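Local coordinates for autophagy protein 5 (Saccharomyces cerevisiae, PDB 2DYO) that takes part in autophagic vesicle formation, cytoplasm-to-vacuole transport, nucleophagy and mitophagy, and is the ubiquitin-like-domain partner to which Atg12 is conjugated, at residues 15-20 against 114-119; 36-41 against 53-58. One frame throughout, in Å; residues are numbered along the deposited sequence.

Interaction 1 of 2, residues 15-20 against 114-119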
loop_
_atom_site.group_PDB
_atom_site.type_symbol
_atom_site.label_atom_id
_atom_site.label_comp_id
_atom_site.label_asym_id
_atom_site.label_seq_id
_atom_site.Cartn_x
_atom_site.Cartn_y
_atom_site.Cartn_z
ATOM N N GLU A 15 2.699 5.667 8.412
ATOM C CA GLU A 15 2.402 4.539 9.293
ATOM C C GLU A 15 0.979 4.602 9.849
ATOM O O GLU A 15 0.468 5.680 10.155
ATOM C CB GLU A 15 3.410 4.553 10.439
ATOM C CG GLU A 15 3.556 3.268 11.218
ATOM C CD GLU A 15 4.773 3.323 12.126
ATOM O OE1 GLU A 15 4.597 3.392 13.358
ATOM O OE2 GLU A 15 5.909 3.320 11.597
ATOM N N LEU A 16 0.355 3.439 9.998
ATOM C CA LEU A 16 -1.017 3.351 10.484
ATOM C C LEU A 16 -1.203 2.464 11.709
ATOM O O LEU A 16 -0.402 1.568 11.972
ATOM C CB LEU A 16 -1.918 2.798 9.372
ATOM C CG LEU A 16 -2.017 3.603 8.072
ATOM C CD1 LEU A 16 -2.658 2.745 6.974
ATOM C CD2 LEU A 16 -2.841 4.856 8.324
ATOM N N ASN A 17 -2.274 2.726 12.452
ATOM C CA ASN A 17 -2.624 1.906 13.601
ATOM C C ASN A 17 -3.454 0.801 12.957
ATOM O O ASN A 17 -4.396 1.084 12.217
ATOM C CB ASN A 17 -3.500 2.677 14.603
ATOM C CG ASN A 17 -2.752 3.792 15.306
ATOM O OD1 ASN A 17 -1.606 3.622 15.726
ATOM N ND2 ASN A 17 -3.408 4.937 15.461
ATOM N N VAL A 18 -3.102 -0.453 13.216
ATOM C CA VAL A 18 -3.842 -1.561 12.632
ATOM C C VAL A 18 -4.285 -2.564 13.682
ATOM O O VAL A 18 -3.475 -3.087 14.452
ATOM C CB VAL A 18 -2.996 -2.298 11.570
ATOM C CG1 VAL A 18 -3.748 -3.526 11.061
ATOM C CG2 VAL A 18 -2.682 -1.350 10.420
ATOM N N LEU A 19 -5.584 -2.826 13.712
ATOM C CA LEU A 19 -6.138 -3.773 14.661
ATOM C C LEU A 19 -6.435 -5.068 13.927
ATOM O O LEU A 19 -7.381 -5.146 13.147
ATOM C CB LEU A 19 -7.425 -3.216 15.278
ATOM C CG LEU A 19 -8.021 -4.049 16.415
ATOM C CD1 LEU A 19 -6.984 -4.207 17.519
ATOM C CD2 LEU A 19 -9.291 -3.379 16.944
ATOM N N VAL A 20 -5.613 -6.082 14.168
ATOM C CA VAL A 20 -5.807 -7.372 13.525
ATOM C C VAL A 20 -6.551 -8.335 14.443
ATOM O O VAL A 20 -6.192 -8.500 15.611
ATOM C CB VAL A 20 -4.456 -8.014 13.129
ATOM C CG1 VAL A 20 -4.698 -9.381 12.492
ATOM C CG2 VAL A 20 -3.710 -7.106 12.157
ATOM N N ASP A 114 -12.249 10.995 21.218
ATOM C CA ASP A 114 -11.240 11.300 20.225
ATOM C C ASP A 114 -11.470 10.489 18.966
ATOM O O ASP A 114 -12.082 9.420 19.003
ATOM C CB ASP A 114 -9.853 10.997 20.793
ATOM C CG ASP A 114 -8.896 12.155 20.638
ATOM O OD1 ASP A 114 -7.825 12.130 21.280
ATOM O OD2 ASP A 114 -9.213 13.090 19.873
ATOM N N VAL A 115 -10.991 11.015 17.847
ATOM C CA VAL A 115 -11.121 10.321 16.582
ATOM C C VAL A 115 -9.921 9.394 16.498
ATOM O O VAL A 115 -8.780 9.842 16.563
ATOM C CB VAL A 115 -11.101 11.315 15.426
ATOM N N LEU A 116 -10.175 8.096 16.401
ATOM C CA LEU A 116 -9.078 7.146 16.287
ATOM C C LEU A 116 -8.954 6.743 14.828
ATOM O O LEU A 116 -9.905 6.232 14.237
ATOM C CB LEU A 116 -9.331 5.898 17.136
ATOM C CG LEU A 116 -8.294 4.778 16.961
ATOM C CD1 LEU A 116 -6.924 5.277 17.383
ATOM C CD2 LEU A 116 -8.688 3.561 17.784
ATOM N N THR A 117 -7.796 6.997 14.240
ATOM C CA THR A 117 -7.576 6.613 12.855
ATOM C C THR A 117 -6.895 5.252 12.884
ATOM O O THR A 117 -5.754 5.135 13.321
ATOM C CB THR A 117 -6.662 7.608 12.119
ATOM O OG1 THR A 117 -7.266 8.907 12.120
ATOM C CG2 THR A 117 -6.450 7.161 10.678
ATOM N N PHE A 118 -7.598 4.216 12.450
ATOM C CA PHE A 118 -6.998 2.888 12.437
ATOM C C PHE A 118 -7.627 2.003 11.385
ATOM O O PHE A 118 -8.701 2.301 10.865
ATOM C CB PHE A 118 -7.109 2.224 13.817
ATOM C CG PHE A 118 -8.505 1.814 14.195
ATOM C CD1 PHE A 118 -9.537 2.744 14.239
ATOM C CD2 PHE A 118 -8.779 0.494 14.537
ATOM C CE1 PHE A 118 -10.823 2.361 14.621
ATOM C CE2 PHE A 118 -10.057 0.103 14.918
ATOM C CZ PHE A 118 -11.082 1.039 14.961
ATOM N N LEU A 119 -6.937 0.913 11.072
ATOM C CA LEU A 119 -7.404 -0.036 10.079
ATOM C C LEU A 119 -7.717 -1.355 10.766
ATOM O O LEU A 119 -6.851 -1.963 11.396
ATOM C CB LEU A 119 -6.326 -0.236 9.008
ATOM C CG LEU A 119 -6.648 -1.155 7.830
ATOM C CD1 LEU A 119 -7.874 -0.643 7.084
ATOM C CD2 LEU A 119 -5.435 -1.213 6.902
HETATM O O HOH W 1 -3.450 5.409 12.107
#
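Thr117 O is gripped twice from the side of Asn17: a water donates to it across 2.6 Å (water O to Thr117 O), as does the side-chain amide. Asn17 ND2 lies 3.2 Å from Thr117 O, which sits about 20° out of the amide plane, so the bond is somewhat bent (N-H...O 149°). The water also accepts from Asn17 N, so Asn17 reaches this carbonyl directly by its side chain and, through the water, by its backbone N. The place is the entry to the parallel pairing of strand 15-22 with strand 118-126, two interior strands of the ubiquitin-like beta-grasp sheet. With CG anti to the carbonyl carbon (chi1 -69°), the amide swings back over Thr117, ND2 skirting a methyl of Leu116, while OD1 is taken by Arg41 and ND2 also bonds to the backbone of the neighbouring protein chain. Replacing Asn17 with an alanine would probably leave Arg41 without this acceptor and Thr117 O with the water as its remaining link to strand 15-20.

Beyond this entry two backbone bonds join the strands, Leu119 N giving to Asn17 O at 2.8 Å and Leu19 N to Leu119 O. Val18 CG2 lies beside Leu119 CB on the face turned to helix 90-98, where Leu119 meets Leu97. On the other face Leu19 runs alongside Phe118, its CB lying at the ring edge, 4.0 Å from Phe118 CD2.

Interaction 2 of 2, residues 36-41 against 53-58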
loop_
_atom_site.group_PDB
_atom_site.type_symbol
_atom_site.label_atom_id
_atom_site.label_comp_id
_atom_site.label_asym_id
_atom_site.label_seq_id
_atom_site.Cartn_x
_atom_site.Cartn_y
_atom_site.Cartn_z
ATOM N N ALA A 36 -6.359 -13.818 19.954
ATOM C CA ALA A 36 -6.985 -13.428 18.696
ATOM C C ALA A 36 -6.928 -11.936 18.377
ATOM O O ALA A 36 -7.663 -11.465 17.511
ATOM C CB ALA A 36 -8.430 -13.896 18.685
ATOM N N VAL A 37 -6.062 -11.193 19.060
ATOM C CA VAL A 37 -5.970 -9.755 18.821
ATOM C C VAL A 37 -4.541 -9.229 18.825
ATOM O O VAL A 37 -3.757 -9.546 19.719
ATOM C CB VAL A 37 -6.768 -8.961 19.886
ATOM C CG1 VAL A 37 -6.740 -7.476 19.561
ATOM C CG2 VAL A 37 -8.199 -9.465 19.949
ATOM N N LEU A 38 -4.212 -8.429 17.815
ATOM C CA LEU A 38 -2.891 -7.818 17.699
ATOM C C LEU A 38 -3.051 -6.338 17.379
ATOM O O LEU A 38 -3.758 -5.976 16.441
ATOM C CB LEU A 38 -2.067 -8.484 16.588
ATOM C CG LEU A 38 -1.590 -9.920 16.821
ATOM C CD1 LEU A 38 -2.415 -10.872 15.973
ATOM C CD2 LEU A 38 -0.117 -10.028 16.455
ATOM N N ARG A 39 -2.394 -5.487 18.157
ATOM C CA ARG A 39 -2.465 -4.043 17.944
ATOM C C ARG A 39 -1.088 -3.578 17.523
ATOM O O ARG A 39 -0.190 -3.418 18.349
ATOM C CB ARG A 39 -2.910 -3.336 19.226
ATOM C CG ARG A 39 -4.302 -3.753 19.665
ATOM C CD ARG A 39 -4.239 -4.905 20.625
ATOM N NE ARG A 39 -4.243 -4.436 22.005
ATOM C CZ ARG A 39 -3.528 -4.982 22.981
ATOM N NH1 ARG A 39 -2.742 -6.016 22.729
ATOM N NH2 ARG A 39 -3.609 -4.496 24.211
ATOM N N ILE A 40 -0.934 -3.353 16.223
ATOM C CA ILE A 40 0.354 -2.983 15.659
ATOM C C ILE A 40 0.419 -1.714 14.815
ATOM O O ILE A 40 -0.595 -1.156 14.405
ATOM C CB ILE A 40 0.867 -4.143 14.791
ATOM C CG1 ILE A 40 -0.197 -4.501 13.743
ATOM C CG2 ILE A 40 1.145 -5.360 15.672
ATOM C CD1 ILE A 40 0.212 -5.578 12.762
ATOM N N ARG A 41 1.645 -1.265 14.574
ATOM C CA ARG A 41 1.897 -0.103 13.740
ATOM C C ARG A 41 2.423 -0.688 12.441
ATOM O O ARG A 41 3.363 -1.490 12.445
ATOM C CB ARG A 41 2.938 0.812 14.385
ATOM C CG ARG A 41 2.379 1.611 15.555
ATOM C CD ARG A 41 1.400 2.676 15.063
ATOM N NE ARG A 41 2.088 3.828 14.483
ATOM C CZ ARG A 41 1.468 4.858 13.914
ATOM N NH1 ARG A 41 0.147 4.879 13.844
ATOM N NH2 ARG A 41 2.166 5.870 13.421
ATOM N N PRO A 53 4.256 -13.861 9.872
ATOM C CA PRO A 53 5.145 -14.495 10.853
ATOM C C PRO A 53 4.768 -14.072 12.271
ATOM O O PRO A 53 4.715 -14.895 13.190
ATOM C CB PRO A 53 6.525 -13.982 10.446
ATOM C CG PRO A 53 6.400 -13.861 8.958
ATOM C CD PRO A 53 5.040 -13.203 8.810
ATOM N N LEU A 54 4.506 -12.778 12.435
ATOM C CA LEU A 54 4.127 -12.216 13.726
ATOM C C LEU A 54 2.810 -12.831 14.201
ATOM O O LEU A 54 2.644 -13.142 15.381
ATOM C CB LEU A 54 3.975 -10.696 13.602
ATOM C CG LEU A 54 3.584 -9.918 14.857
ATOM C CD1 LEU A 54 4.754 -9.905 15.827
ATOM C CD2 LEU A 54 3.198 -8.490 14.480
ATOM N N ILE A 55 1.877 -13.000 13.272
ATOM C CA ILE A 55 0.580 -13.580 13.590
ATOM C C ILE A 55 0.708 -15.050 13.987
ATOM O O ILE A 55 0.248 -15.464 15.057
ATOM C CB ILE A 55 -0.383 -13.470 12.387
ATOM C CG1 ILE A 55 -0.699 -11.996 12.113
ATOM C CG2 ILE A 55 -1.663 -14.254 12.662
ATOM C CD1 ILE A 55 -1.638 -11.773 10.944
ATOM N N TRP A 56 1.333 -15.841 13.123
ATOM C CA TRP A 56 1.508 -17.257 13.396
ATOM C C TRP A 56 2.211 -17.500 14.729
ATOM O O TRP A 56 1.756 -18.314 15.535
ATOM C CB TRP A 56 2.292 -17.914 12.256
ATOM C CG TRP A 56 1.499 -18.047 10.982
ATOM C CD1 TRP A 56 1.897 -17.687 9.725
ATOM C CD2 TRP A 56 0.183 -18.593 10.843
ATOM N NE1 TRP A 56 0.910 -17.976 8.813
ATOM C CE2 TRP A 56 -0.153 -18.535 9.472
ATOM C CE3 TRP A 56 -0.745 -19.132 11.745
ATOM C CZ2 TRP A 56 -1.380 -18.992 8.981
ATOM C CZ3 TRP A 56 -1.967 -19.588 11.255
ATOM C CH2 TRP A 56 -2.270 -19.514 9.884
ATOM N N ASN A 57 3.308 -16.790 14.970
ATOM C CA ASN A 57 4.054 -16.957 16.212
ATOM C C ASN A 57 3.212 -16.731 17.464
ATOM O O ASN A 57 3.504 -17.289 18.517
ATOM C CB ASN A 57 5.255 -16.014 16.258
ATOM C CG ASN A 57 6.012 -16.104 17.577
ATOM O OD1 ASN A 57 6.596 -17.141 17.899
ATOM N ND2 ASN A 57 5.994 -15.023 18.347
ATOM N N LYS A 58 2.165 -15.919 17.355
ATOM C CA LYS A 58 1.329 -15.635 18.513
ATOM C C LYS A 58 0.200 -16.631 18.739
ATOM O O LYS A 58 -0.191 -16.873 19.880
ATOM C CB LYS A 58 0.738 -14.223 18.415
ATOM C CG LYS A 58 -0.113 -13.851 19.623
ATOM C CD LYS A 58 -0.628 -12.424 19.561
ATOM C CE LYS A 58 -1.322 -12.057 20.864
ATOM N NZ LYS A 58 -1.764 -10.639 20.909
#
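Apolar packing makes up most of the contact between strand 37-41 and helix 53-58, whose segment axes approach to 10.1 Å and run at 143°. It is the strand-on-helix packing of a ubiquitin-like beta-grasp domain, with the helix lying on one face of the sheet. Leu38 is at the middle of it: its CD2 methyl meets Leu54 CG at 4.0 Å, and its CD1 faces Ile55 CG1 at a looser 4.4 Å. Two residues further along the strand, Ile40 puts CG2 against Leu54 CD2 at 3.9 Å, so Leu54 spans both. Leu54 points toward the strand and Leu38 and Ile40 toward the helix, so their flanks rather than their ends touch. Ile55 continues the layer onto Ile22 of strand 15-22.

The aliphatic part of Lys58 belongs to the same layer. Its chain leaves the helix with CG anti to the backbone N (chi1 -178°) and stays extended to the tip, which lays CD alongside Leu38 CG at 3.8 Å and carries the amine past the leucine to the strand backbone.

The polar part is one bond, Lys58 NZ to Val37 O at 2.6 Å, approaching nearly along the C=O axis. Glu34 O is a second acceptor for the same amine. Arg39 NH1 lies 5.1 Å from Lys58 NZ, but forms a salt bridge with an acidic side chain of the neighbouring protein chain. Lys58 thus serves twice: its methylenes extend the apolar layer, while its ammonium, whose charge is probably offset in part by two carbonyl oxygens, ties the helix to the start of the strand.

From the N terminus, strand 15-22 comes first, then strand 37-43 turns back antiparallel beside it, and helix 52-59 follows to lie on the sheet. Interaction 2 closes this short loop; 11 residues lie between its segments. Interaction 1 closes the much longer one, bringing strand 118-126 in parallel to strand 15-22 after 93 intervening residues, so interaction 2 falls wholly within its span. Their centres lie 15 Å apart, and the two meet where strands 15-22 and 37-43 are neighbours: Glu15 OE1 takes a salt bridge from Arg41 NE, and Leu19 packs on Arg39. Together they join the interior strands to an edge strand and a helix.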